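Local coordinates for protein citrate synthase (Metallosphaera sedula, PDB 6ABX) that probably catalyses the condensation of oxaloacetate and acetyl-CoA, with water, to citrate and CoA in the tricarboxylic acid cycle, at residues Pro124-Ile127 against Ser128-Arg132; Arg167-Asp170 against Val171-Leu175; Lys236-Met239 against Asn240-Ser244; Lys280-Phe283 against Glu284-Asn287; Glu290-Gly293 against Ile294-Gly298. One frame throughout, in Å; residues are numbered along the deposited sequence.

How the contacts relate
All five contacts are successive helical turns with i to i+4 backbone bonds, and they differ in what surrounds them. Contacts 1 and 2 are buried: in each, a serine hydroxyl doubles the bond to a carbonyl, and a pair of apolar side chains meets one turn apart. Contact 3 repeats the serine bond at the surface and adds a tyrosine-lysine pair. Contacts 4 and 5 share helix 277-297, both partly buried, the first with a weak lysine-glutamate salt bridge, the second with aliphatic pairs and a buried glutamate whose charge is paired outside it. Contacts 3 and 5 pack together, Leu-242 CD1 lying 3.6 Å from Ile-296 CD1, whereas contacts 1 and 2 do not touch.

Contact 1: Pro124-Ile127 against Ser128-Arg132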
loop_
_atom_site.group_PDB
_atom_site.type_symbol
_atom_site.label_atom_id
_atom_site.label_comp_id
_atom_site.label_asym_id
_atom_site.label_seq_id
_atom_site.Cartn_x
_atom_site.Cartn_y
_atom_site.Cartn_z
ATOM N N PRO A 124 3.340 -15.010 11.609
ATOM C CA PRO A 124 3.946 -16.348 11.608
ATOM C C PRO A 124 2.915 -17.466 11.563
ATOM O O PRO A 124 3.189 -18.529 10.953
ATOM C CB PRO A 124 4.796 -16.437 12.886
ATOM C CG PRO A 124 5.084 -14.941 13.175
ATOM C CD PRO A 124 3.857 -14.193 12.721
ATOM N N THR A 125 1.759 -17.265 12.175
ATOM C CA THR A 125 0.728 -18.284 12.142
ATOM C C THR A 125 0.261 -18.525 10.701
ATOM O O THR A 125 0.094 -19.634 10.250
ATOM C CB THR A 125 -0.440 -17.898 13.042
ATOM O OG1 THR A 125 0.124 -17.506 14.303
ATOM C CG2 THR A 125 -1.472 -19.001 13.174
ATOM N N ILE A 126 0.093 -17.431 9.971
ATOM C CA ILE A 126 -0.340 -17.484 8.548
ATOM C C ILE A 126 0.746 -18.154 7.712
ATOM O O ILE A 126 0.480 -19.054 6.890
ATOM C CB ILE A 126 -0.654 -16.064 8.037
ATOM C CG1 ILE A 126 -1.893 -15.491 8.737
ATOM C CG2 ILE A 126 -0.787 -16.022 6.528
ATOM C CD1 ILE A 126 -2.086 -14.013 8.603
ATOM N N ILE A 127 2.005 -17.732 7.897
ATOM C CA ILE A 127 3.085 -18.267 7.107
ATOM C C ILE A 127 3.187 -19.784 7.322
ATOM O O ILE A 127 3.375 -20.555 6.372
ATOM C CB ILE A 127 4.418 -17.587 7.455
ATOM C CG1 ILE A 127 4.371 -16.119 7.015
ATOM C CG2 ILE A 127 5.587 -18.316 6.808
ATOM C CD1 ILE A 127 5.570 -15.328 7.475
ATOM N N SER A 128 3.129 -20.175 8.589
ATOM C CA SER A 128 3.249 -21.589 8.990
ATOM C C SER A 128 2.117 -22.439 8.357
ATOM O O SER A 128 2.393 -23.536 7.835
ATOM C CB SER A 128 3.320 -21.691 10.497
ATOM O OG SER A 128 4.475 -21.035 11.001
ATOM N N LEU A 129 0.885 -21.926 8.366
ATOM C CA LEU A 129 -0.242 -22.623 7.738
ATOM C C LEU A 129 -0.073 -22.717 6.225
ATOM O O LEU A 129 -0.312 -23.788 5.656
ATOM C CB LEU A 129 -1.533 -21.930 8.126
ATOM C CG LEU A 129 -2.807 -22.539 7.555
ATOM C CD1 LEU A 129 -2.920 -24.011 7.917
ATOM C CD2 LEU A 129 -3.972 -21.735 8.105
ATOM N N ILE A 130 0.499 -21.686 5.573
ATOM C CA ILE A 130 0.841 -21.835 4.167
ATOM C C ILE A 130 1.790 -23.024 4.005
ATOM O O ILE A 130 1.563 -23.868 3.136
ATOM C CB ILE A 130 1.440 -20.550 3.553
ATOM C CG1 ILE A 130 0.466 -19.388 3.550
ATOM C CG2 ILE A 130 1.990 -20.865 2.141
ATOM C CD1 ILE A 130 1.086 -18.050 3.185
ATOM N N GLN A 131 2.887 -23.042 4.777
ATOM C CA GLN A 131 3.908 -24.054 4.603
ATOM C C GLN A 131 3.363 -25.462 4.867
ATOM O O GLN A 131 3.672 -26.362 4.106
ATOM C CB GLN A 131 5.087 -23.799 5.531
ATOM C CG GLN A 131 6.142 -24.865 5.423
ATOM C CD GLN A 131 6.881 -24.675 4.144
ATOM O OE1 GLN A 131 7.803 -23.827 4.041
ATOM N NE2 GLN A 131 6.417 -25.409 3.135
ATOM N N ARG A 132 2.637 -25.638 5.968
ATOM C CA ARG A 132 2.086 -26.946 6.378
ATOM C C ARG A 132 1.143 -27.417 5.258
ATOM O O ARG A 132 1.271 -28.564 4.810
ATOM C CB ARG A 132 1.274 -26.834 7.669
ATOM C CG ARG A 132 2.095 -26.481 8.904
ATOM C CD ARG A 132 2.964 -27.595 9.427
ATOM N NE ARG A 132 2.282 -28.708 10.085
ATOM C CZ ARG A 132 2.876 -29.803 10.548
ATOM N NH1 ARG A 132 4.202 -29.930 10.582
ATOM N NH2 ARG A 132 2.133 -30.758 11.072
#
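Ser-128 turns its side chain back over the carbonyl of Pro-124, one helical turn earlier, and its OG donates to Pro-124 O at 2.8 Å. The hydroxyl stands beside the serine's own backbone N (chi1 -63°), a placing that lets N and OG of one residue reach for one oxygen. Ser-128 N completes the pair with a bond of 2.9 Å to Pro-124 O, and the two donors come from opposite faces of the carbonyl plane. A polar hydroxyl in a buried setting is thereby satisfied within its own helix, where Phe-152, Met-155 and Ile-156 of helix 148-157 touch the serine. The turn belongs to helix 112-134 of the largely helical citrate synthase fold, and the helix is kinked here: the N atoms of Pro-124 and Thr-125 make no bond to the preceding turn. Past the kink regular alpha-helical bonding holds, with Leu-129 N to Thr-125 O at 3.1 Å, Ile-130 N to Ile-126 O at 2.9 Å and Gln-131 N to Ile-127 O at 3.0 Å. On another face two isoleucines follow each other, Ile-126 CG2 meeting Ile-130 CD1 at 4.3 Å, a loose touch of methyl ends. Ile-130 also lays CG1 against the backbone, 3.4 Å from Ile-126 O. Both isoleucines pack on Val-82 of helix 76-85 and on helix 91-105, through Thr-98 and Met-102 for Ile-126 and Ile-94 for Ile-130. The polar ends of Thr-125 and Gln-131 are held outside the turn, OG1 by Arg-72 O and OE1 by Asp-320 N.

Contact 2: Arg167-Asp170 against Val171-Leu175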
loop_
_atom_site.group_PDB
_atom_site.type_symbol
_atom_site.label_atom_id
_atom_site.label_comp_id
_atom_site.label_asym_id
_atom_site.label_seq_id
_atom_site.Cartn_x
_atom_site.Cartn_y
_atom_site.Cartn_z
ATOM N N ARG A 167 17.639 -19.962 18.476
ATOM C CA ARG A 167 18.471 -18.803 18.566
ATOM C C ARG A 167 18.803 -18.236 17.184
ATOM O O ARG A 167 18.781 -17.009 16.971
ATOM C CB ARG A 167 19.788 -19.160 19.259
ATOM C CG ARG A 167 20.697 -17.969 19.464
ATOM C CD ARG A 167 20.142 -17.125 20.577
ATOM N NE ARG A 167 21.025 -16.028 20.924
ATOM C CZ ARG A 167 22.018 -16.109 21.812
ATOM N NH1 ARG A 167 22.371 -17.280 22.333
ATOM N NH2 ARG A 167 22.627 -14.998 22.199
ATOM N N VAL A 168 19.134 -19.109 16.232
ATOM C CA VAL A 168 19.463 -18.674 14.855
ATOM C C VAL A 168 18.259 -17.980 14.216
ATOM O O VAL A 168 18.410 -16.907 13.629
ATOM C CB VAL A 168 20.005 -19.824 13.978
ATOM C CG1 VAL A 168 20.291 -19.295 12.589
ATOM C CG2 VAL A 168 21.276 -20.423 14.594
ATOM N N LEU A 169 17.064 -18.534 14.393
ATOM C CA LEU A 169 15.858 -17.881 13.830
ATOM C C LEU A 169 15.650 -16.516 14.502
ATOM O O LEU A 169 15.346 -15.487 13.829
ATOM C CB LEU A 169 14.600 -18.724 14.012
ATOM C CG LEU A 169 13.344 -18.050 13.476
ATOM C CD1 LEU A 169 13.475 -17.673 12.031
ATOM C CD2 LEU A 169 12.127 -18.946 13.666
ATOM N N ASP A 170 15.818 -16.465 15.836
ATOM C CA ASP A 170 15.600 -15.266 16.592
ATOM C C ASP A 170 16.520 -14.134 16.079
ATOM O O ASP A 170 16.105 -13.016 15.812
ATOM C CB ASP A 170 15.842 -15.575 18.061
ATOM C CG ASP A 170 15.092 -14.634 18.949
ATOM O OD1 ASP A 170 13.807 -14.685 18.930
ATOM O OD2 ASP A 170 15.785 -13.850 19.570
ATOM N N VAL A 171 17.804 -14.412 15.943
ATOM C CA VAL A 171 18.727 -13.433 15.403
ATOM C C VAL A 171 18.371 -13.052 13.959
ATOM O O VAL A 171 18.327 -11.817 13.636
ATOM C CB VAL A 171 20.173 -13.937 15.496
ATOM C CG1 VAL A 171 21.147 -13.009 14.754
ATOM C CG2 VAL A 171 20.600 -14.114 16.936
ATOM N N SER A 172 18.105 -14.041 13.079
ATOM C CA SER A 172 17.753 -13.734 11.747
ATOM C C SER A 172 16.527 -12.810 11.634
ATOM O O SER A 172 16.555 -11.861 10.819
ATOM C CB SER A 172 17.552 -15.002 10.945
ATOM O OG SER A 172 18.649 -15.854 11.144
ATOM N N LEU A 173 15.495 -12.992 12.485
ATOM C CA LEU A 173 14.357 -12.087 12.503
ATOM C C LEU A 173 14.750 -10.709 13.057
ATOM O O LEU A 173 14.379 -9.680 12.434
ATOM C CB LEU A 173 13.217 -12.696 13.329
ATOM C CG LEU A 173 12.603 -13.971 12.754
ATOM C CD1 LEU A 173 11.660 -14.604 13.757
ATOM C CD2 LEU A 173 11.904 -13.672 11.434
ATOM N N MET A 174 15.574 -10.627 14.134
ATOM C CA MET A 174 15.929 -9.289 14.692
ATOM C C MET A 174 16.634 -8.461 13.604
ATOM O O MET A 174 16.424 -7.241 13.441
ATOM C CB MET A 174 16.876 -9.386 15.929
ATOM C CG MET A 174 16.199 -9.903 17.165
ATOM S SD MET A 174 17.285 -9.929 18.671
ATOM C CE MET A 174 18.223 -11.396 18.348
ATOM N N LEU A 175 17.455 -9.118 12.779
ATOM C CA LEU A 175 18.229 -8.486 11.736
ATOM C C LEU A 175 17.364 -7.847 10.645
ATOM O O LEU A 175 17.898 -6.971 9.959
ATOM C CB LEU A 175 19.178 -9.472 11.064
ATOM C CG LEU A 175 20.321 -9.976 11.946
ATOM C CD1 LEU A 175 21.188 -10.993 11.217
ATOM C CD2 LEU A 175 21.175 -8.836 12.415
#
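Asp-170 and Met-174, one turn apart, bring carboxylate and thioether chain together: Met-174 CE lies 3.7 Å from Asp-170 OD2. The methionine bends at its last torsion (chi3 -79°), which folds the methyl back toward the aspartate, and the two side chains meet at a slant. This is van der Waals contact, for the buried carboxylate has its polar partners outside the turn, OD1 bonded to Ser-149 OG and OD2 to Phe-43 N. With two such bonds, one to each oxygen, the group is well fixed. In the backbone, Met-174 N bonds Asp-170 O at 3.0 Å.

Val-171 directs CG2 at the preceding turn, 3.4 Å from Arg-167 O, the same oxygen that accepts its backbone N at 3.0 Å. Val-171 CG2 also stands obliquely to the Arg-167 guanidinium, 4.4 Å from Arg-167 NE, a light touch.

Leu-169 makes the apolar pair of the contact with Leu-173. Their chains cross at an angle, Leu-169 CG standing 3.8 Å from Leu-173 CD1. Nearby, Ser-172 OG adds a bond of 2.7 Å to Val-168 O from above the carbonyl plane, beside the ordinary one from Ser-172 N, so the hydroxyl is satisfied within the helix.

Helix 163-174 thus lies among several others. Leu-169 and Leu-173 face helix 148-157 and Leu-169 also helix 310-316, Arg-167 and Val-171 rest on Tyr-269 of helix 261-270, and Tyr-29 OH of strand 26-29 bonds to Met-174 O.

Contact 3: Lys236-Met239 against Asn240-Ser244; sequences KYVM and NKLSS
The last turns of helix 234-243, a surface helix flanking the acetyl-CoA site, carry this contact; Val-238 and Leu-242 both touch Leu-248, a residue that binds acetyl-CoA. These two lie side by side and point the same way, with Val-238 CG1 at 3.8 Å from Leu-242 CD1. On another face Tyr-237 meets Lys-241: the lysine bends at its second torsion (chi2 -68°) and lays CE 3.3 Å from Tyr-237 OH and 3.5 Å from CZ, oblique to the ring. The amino group goes on to Gln-246 OE1, while the phenol bonds Glu-227 OE1. Were Tyr-237 replaced by an alanine, Glu-227 would probably be left without this partner and the lysine methylenes without the ring they lean on. Nearer the helix end Met-239 O takes two bonds from Ser-243, from N at 2.9 Å and from OG at 2.6 Å, arriving from opposite faces of the carbonyl plane. The chemistry is therefore aliphatic where the helix meets Leu-248 and helix 277-297, and mixed where Tyr-237 and Lys-241 meet helix 220-228, with the serine hydroxyl adding a second bond to a carbonyl near the helix end.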
loop_
_atom_site.group_PDB
_atom_site.type_symbol
_atom_site.label_atom_id
_atom_site.label_comp_id
_atom_site.label_asym_id
_atom_site.label_seq_id
_atom_site.Cartn_x
_atom_site.Cartn_y
_atom_site.Cartn_z
ATOM N N LYS A 236 33.580 -21.971 -11.983
ATOM C CA LYS A 236 33.011 -22.129 -13.324
ATOM C C LYS A 236 31.648 -21.449 -13.449
ATOM O O LYS A 236 31.372 -20.756 -14.417
ATOM C CB LYS A 236 32.956 -23.600 -13.725
ATOM C CG LYS A 236 34.354 -24.152 -13.988
ATOM C CD LYS A 236 34.429 -25.398 -14.854
ATOM C CE LYS A 236 35.704 -25.456 -15.693
ATOM N NZ LYS A 236 35.482 -24.896 -17.059
ATOM N N TYR A 237 30.781 -21.631 -12.451
ATOM C CA TYR A 237 29.439 -21.039 -12.510
ATOM C C TYR A 237 29.532 -19.504 -12.498
ATOM O O TYR A 237 28.787 -18.817 -13.226
ATOM C CB TYR A 237 28.602 -21.561 -11.346
ATOM C CG TYR A 237 27.193 -21.017 -11.281
ATOM C CD1 TYR A 237 26.975 -19.802 -10.672
ATOM C CD2 TYR A 237 26.105 -21.722 -11.780
ATOM C CE1 TYR A 237 25.694 -19.293 -10.519
ATOM C CE2 TYR A 237 24.816 -21.230 -11.643
ATOM C CZ TYR A 237 24.621 -19.989 -11.049
ATOM O OH TYR A 237 23.371 -19.461 -10.883
ATOM N N VAL A 238 30.413 -18.984 -11.630
ATOM C CA VAL A 238 30.564 -17.569 -11.459
ATOM C C VAL A 238 31.125 -17.020 -12.780
ATOM O O VAL A 238 30.733 -15.932 -13.250
ATOM C CB VAL A 238 31.430 -17.241 -10.230
ATOM C CG1 VAL A 238 31.907 -15.794 -10.247
ATOM C CG2 VAL A 238 30.688 -17.545 -8.946
ATOM N N MET A 239 32.020 -17.798 -13.421
ATOM C CA MET A 239 32.619 -17.369 -14.688
ATOM C C MET A 239 31.532 -17.217 -15.759
ATOM O O MET A 239 31.477 -16.203 -16.464
ATOM C CB MET A 239 33.662 -18.377 -15.179
ATOM C CG MET A 239 34.324 -17.981 -16.463
ATOM S SD MET A 239 35.479 -19.280 -16.958
ATOM C CE MET A 239 34.376 -20.681 -17.094
ATOM N N ASN A 240 30.628 -18.196 -15.832
ATOM C CA ASN A 240 29.517 -18.145 -16.801
ATOM C C ASN A 240 28.647 -16.890 -16.578
ATOM O O ASN A 240 28.195 -16.217 -17.548
ATOM C CB ASN A 240 28.798 -19.488 -16.803
ATOM C CG ASN A 240 29.634 -20.579 -17.451
ATOM O OD1 ASN A 240 30.541 -20.293 -18.244
ATOM N ND2 ASN A 240 29.345 -21.830 -17.136
ATOM N N LYS A 241 28.387 -16.547 -15.309
ATOM C CA LYS A 241 27.631 -15.349 -14.969
ATOM C C LYS A 241 28.393 -14.056 -15.289
ATOM O O LYS A 241 27.897 -13.220 -16.032
ATOM C CB LYS A 241 27.210 -15.381 -13.497
ATOM C CG LYS A 241 26.209 -16.475 -13.176
ATOM C CD LYS A 241 24.817 -16.309 -13.789
ATOM C CE LYS A 241 23.922 -17.478 -13.448
ATOM N NZ LYS A 241 22.588 -17.348 -14.089
ATOM N N LEU A 242 29.560 -13.833 -14.673
ATOM C CA LEU A 242 30.243 -12.566 -14.835
ATOM C C LEU A 242 30.593 -12.344 -16.317
ATOM O O LEU A 242 30.489 -11.210 -16.805
ATOM C CB LEU A 242 31.479 -12.487 -13.946
ATOM C CG LEU A 242 31.207 -12.488 -12.437
ATOM C CD1 LEU A 242 32.489 -12.280 -11.660
ATOM C CD2 LEU A 242 30.181 -11.423 -12.036
ATOM N N SER A 243 30.948 -13.418 -17.040
ATOM C CA SER A 243 31.419 -13.255 -18.431
ATOM C C SER A 243 30.280 -12.652 -19.250
ATOM O O SER A 243 30.523 -11.905 -20.188
ATOM C CB SER A 243 31.843 -14.583 -19.031
ATOM O OG SER A 243 32.934 -15.152 -18.344
ATOM N N SER A 244 29.048 -13.063 -18.900
ATOM C CA SER A 244 27.849 -12.732 -19.687
ATOM C C SER A 244 27.146 -11.496 -19.127
ATOM O O SER A 244 26.041 -11.163 -19.570
ATOM C CB SER A 244 26.896 -13.877 -19.768
ATOM O OG SER A 244 26.334 -14.211 -18.499
#

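Contact 4: Lys280-Phe283 against Glu284-Asn287; sequences KRLF and EIAN
Glu-284 sets CG beside its backbone N (chi1 -69°) and extends beyond it, while Lys-280 starts with CG on the far side from its own N (chi1 -172°) and bends at each later torsion; together these turns bring the two charged ends into a salt bridge. The bridge is long, Lys-280 NZ lying 3.5 Å from Glu-284 OE2, and its hydrogen bond weak. The glutamate chain is also laid on the backbone, CG being 3.2 Å from Lys-280 O, the oxygen that accepts Glu-284 N at 3.0 Å. A glutamine at Glu-284 removes the charge that pairs with Lys-280 and is likely to leave the ammonium group without this partner and freer to turn. Next along, Ile-285 CD1 approaches the edge of the Arg-281 guanidinium, near its plane, and stands 4.2 Å from Arg-281 CG. Leu-282 and Ile-285 continue the apolar side, both touching Phe-225 of helix 220-228. Phe-283 is engaged outside the turn, in a cation-pi contact with Lys-275, and Asn-287 OD1 is bonded to Tyr-309 OH. Such an i to i+4 lysine-glutamate pair on the open face, with apolar residues inward, is the pattern of an amphipathic alpha-helix, here helix 277-297.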
loop_
_atom_site.group_PDB
_atom_site.type_symbol
_atom_site.label_atom_id
_atom_site.label_comp_id
_atom_site.label_asym_id
_atom_site.label_seq_id
_atom_site.Cartn_x
_atom_site.Cartn_y
_atom_site.Cartn_z
ATOM N N LYS A 280 25.204 -28.204 4.573
ATOM C CA LYS A 280 26.633 -28.008 4.708
ATOM C C LYS A 280 27.259 -27.637 3.338
ATOM O O LYS A 280 28.073 -26.733 3.240
ATOM C CB LYS A 280 27.288 -29.281 5.249
ATOM C CG LYS A 280 28.758 -29.121 5.615
ATOM C CD LYS A 280 29.186 -29.967 6.801
ATOM C CE LYS A 280 30.222 -29.273 7.661
ATOM N NZ LYS A 280 31.492 -29.089 6.919
ATOM N N ARG A 281 26.857 -28.369 2.311
ATOM C CA ARG A 281 27.293 -28.197 0.940
ATOM C C ARG A 281 26.932 -26.777 0.487
ATOM O O ARG A 281 27.768 -26.031 -0.062
ATOM C CB ARG A 281 26.609 -29.260 0.087
ATOM C CG ARG A 281 26.946 -29.226 -1.394
ATOM C CD ARG A 281 26.574 -30.528 -2.089
ATOM N NE ARG A 281 25.169 -30.899 -1.937
ATOM C CZ ARG A 281 24.129 -30.335 -2.583
ATOM N NH1 ARG A 281 22.968 -30.954 -2.581
ATOM N NH2 ARG A 281 24.220 -29.163 -3.204
ATOM N N LEU A 282 25.687 -26.388 0.750
ATOM C CA LEU A 282 25.200 -25.092 0.300
ATOM C C LEU A 282 25.934 -23.959 0.992
ATOM O O LEU A 282 26.206 -22.912 0.349
ATOM C CB LEU A 282 23.680 -24.967 0.466
ATOM C CG LEU A 282 22.810 -25.802 -0.465
ATOM C CD1 LEU A 282 21.343 -25.629 -0.103
ATOM C CD2 LEU A 282 22.990 -25.419 -1.921
ATOM N N PHE A 283 26.301 -24.124 2.264
ATOM C CA PHE A 283 27.108 -23.134 2.930
ATOM C C PHE A 283 28.542 -23.072 2.382
ATOM O O PHE A 283 29.094 -21.987 2.325
ATOM C CB PHE A 283 27.139 -23.354 4.445
ATOM C CG PHE A 283 26.004 -22.645 5.128
ATOM C CD1 PHE A 283 26.128 -21.301 5.441
ATOM C CD2 PHE A 283 24.819 -23.306 5.421
ATOM C CE1 PHE A 283 25.071 -20.641 6.042
ATOM C CE2 PHE A 283 23.758 -22.636 6.010
ATOM C CZ PHE A 283 23.899 -21.305 6.323
ATOM N N GLU A 284 29.144 -24.222 2.093
ATOM C CA GLU A 284 30.489 -24.265 1.471
ATOM C C GLU A 284 30.445 -23.468 0.162
ATOM O O GLU A 284 31.331 -22.609 -0.076
ATOM C CB GLU A 284 30.919 -25.714 1.242
ATOM C CG GLU A 284 31.189 -26.447 2.545
ATOM C CD GLU A 284 31.468 -27.942 2.460
ATOM O OE1 GLU A 284 31.379 -28.517 1.350
ATOM O OE2 GLU A 284 31.762 -28.535 3.523
ATOM N N ILE A 285 29.420 -23.748 -0.645
ATOM C CA ILE A 285 29.198 -23.024 -1.920
ATOM C C ILE A 285 29.112 -21.525 -1.666
ATOM O O ILE A 285 29.801 -20.715 -2.309
ATOM C CB ILE A 285 27.985 -23.575 -2.672
ATOM C CG1 ILE A 285 28.244 -24.993 -3.168
ATOM C CG2 ILE A 285 27.563 -22.624 -3.782
ATOM C CD1 ILE A 285 27.034 -25.689 -3.676
ATOM N N ALA A 286 28.255 -21.098 -0.720
ATOM C CA ALA A 286 28.045 -19.694 -0.475
ATOM C C ALA A 286 29.352 -18.987 -0.057
ATOM O O ALA A 286 29.677 -17.871 -0.490
ATOM C CB ALA A 286 26.953 -19.551 0.584
ATOM N N ASN A 287 30.122 -19.641 0.803
ATOM C CA ASN A 287 31.353 -19.091 1.310
ATOM C C ASN A 287 32.359 -18.882 0.170
ATOM O O ASN A 287 33.008 -17.816 0.102
ATOM C CB ASN A 287 31.892 -19.945 2.459
ATOM C CG ASN A 287 31.090 -19.689 3.730
ATOM O OD1 ASN A 287 30.361 -18.680 3.855
ATOM N ND2 ASN A 287 31.222 -20.589 4.685
#

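Contact 5: Glu290-Gly293 against Ile294-Gly298; sequences EEIG and IKILG
Gly-293 O accepts the shortest polar bond of the contact, from Leu-297 N at 2.7 Å, near the end of helix 277-297. Leu-297 lies close over the same carbonyl, its CB 3.2 Å from Gly-293 O. One turn back Ile-294 N reaches Glu-290 O at 2.9 Å, and the two side chains run alongside each other in the same direction. Ile-294 CD1 stands 3.8 Å from both Glu-290 CG and OE1, so the methyl lines the glutamate's methylene and one oxygen. Glu-290 swings CG to the far side of CB from its own N (chi1 -167°), then bends at chi2, which carries OE2 to a salt bridge with Lys-267; this is likely to favour the charged form of the buried acid. Ile-292 and Ile-296 form the second side-by-side pair, Ile-292 CG2 meeting Ile-296 CD1 at 3.7 Å. Both pack on helix 234-243, Ile-292 also meeting Val-234 and Glu-235. This i to i+4 isoleucine pair is part of the packing between helices 277-297 and 234-243, beside the acetyl-CoA site: Phe-251 and Arg-300, which bind acetyl-CoA, are close by, and Arg-300 NH2 bonds to Ile-296 O.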
loop_
_atom_site.group_PDB
_atom_site.type_symbol
_atom_site.label_atom_id
_atom_site.label_comp_id
_atom_site.label_asym_id
_atom_site.label_seq_id
_atom_site.Cartn_x
_atom_site.Cartn_y
_atom_site.Cartn_z
ATOM N N GLU A 290 31.219 -16.034 -1.935
ATOM C CA GLU A 290 31.499 -14.790 -1.230
ATOM C C GLU A 290 32.969 -14.375 -1.425
ATOM O O GLU A 290 33.241 -13.221 -1.757
ATOM C CB GLU A 290 31.154 -14.953 0.262
ATOM C CG GLU A 290 31.113 -13.637 1.004
ATOM C CD GLU A 290 31.578 -13.739 2.444
ATOM O OE1 GLU A 290 31.401 -12.767 3.231
ATOM O OE2 GLU A 290 32.184 -14.767 2.769
ATOM N N GLU A 291 33.881 -15.341 -1.295
ATOM C CA GLU A 291 35.349 -15.107 -1.408
ATOM C C GLU A 291 35.704 -14.527 -2.787
ATOM O O GLU A 291 36.392 -13.516 -2.877
ATOM C CB GLU A 291 36.149 -16.383 -1.189
ATOM C CG GLU A 291 36.067 -16.938 0.218
ATOM C CD GLU A 291 36.793 -18.271 0.461
ATOM O OE1 GLU A 291 36.966 -19.075 -0.501
ATOM O OE2 GLU A 291 37.184 -18.515 1.633
ATOM N N ILE A 292 35.167 -15.122 -3.850
ATOM C CA ILE A 292 35.445 -14.691 -5.246
ATOM C C ILE A 292 34.826 -13.330 -5.509
ATOM O O ILE A 292 35.427 -12.421 -6.111
ATOM C CB ILE A 292 34.948 -15.743 -6.261
ATOM C CG1 ILE A 292 35.639 -17.084 -6.070
ATOM C CG2 ILE A 292 35.090 -15.239 -7.689
ATOM C CD1 ILE A 292 34.862 -18.248 -6.664
ATOM N N GLY A 293 33.561 -13.156 -5.077
ATOM C CA GLY A 293 32.852 -11.924 -5.216
ATOM C C GLY A 293 33.558 -10.735 -4.575
ATOM O O GLY A 293 33.628 -9.624 -5.145
ATOM N N ILE A 294 34.043 -10.940 -3.364
ATOM C CA ILE A 294 34.712 -9.892 -2.685
ATOM C C ILE A 294 36.032 -9.559 -3.412
ATOM O O ILE A 294 36.376 -8.401 -3.540
ATOM C CB ILE A 294 34.905 -10.247 -1.201
ATOM C CG1 ILE A 294 33.573 -10.067 -0.465
ATOM C CG2 ILE A 294 36.026 -9.420 -0.585
ATOM C CD1 ILE A 294 33.513 -10.682 0.919
ATOM N N LYS A 295 36.741 -10.544 -3.945
ATOM C CA LYS A 295 37.997 -10.203 -4.684
ATOM C C LYS A 295 37.709 -9.406 -5.965
ATOM O O LYS A 295 38.477 -8.489 -6.369
ATOM C CB LYS A 295 38.766 -11.469 -5.041
ATOM C CG LYS A 295 39.451 -12.119 -3.851
ATOM C CD LYS A 295 40.633 -12.960 -4.227
ATOM C CE LYS A 295 40.275 -14.153 -5.069
ATOM N NZ LYS A 295 41.461 -15.032 -5.237
ATOM N N ILE A 296 36.631 -9.761 -6.661
ATOM C CA ILE A 296 36.355 -9.139 -7.929
ATOM C C ILE A 296 35.620 -7.812 -7.743
ATOM O O ILE A 296 35.980 -6.816 -8.368
ATOM C CB ILE A 296 35.607 -10.089 -8.878
ATOM C CG1 ILE A 296 36.471 -11.295 -9.234
ATOM C CG2 ILE A 296 35.168 -9.338 -10.126
ATOM C CD1 ILE A 296 35.692 -12.379 -9.944
ATOM N N LEU A 297 34.562 -7.816 -6.933
ATOM C CA LEU A 297 33.613 -6.728 -6.912
ATOM C C LEU A 297 33.913 -5.761 -5.763
ATOM O O LEU A 297 33.372 -4.677 -5.786
ATOM C CB LEU A 297 32.198 -7.300 -6.768
ATOM C CG LEU A 297 31.827 -8.350 -7.805
ATOM C CD1 LEU A 297 30.545 -9.078 -7.412
ATOM C CD2 LEU A 297 31.714 -7.697 -9.183
ATOM N N GLY A 298 34.723 -6.188 -4.779
ATOM C CA GLY A 298 35.075 -5.414 -3.597
ATOM C C GLY A 298 35.526 -3.997 -3.934
ATOM O O GLY A 298 34.973 -3.021 -3.395
#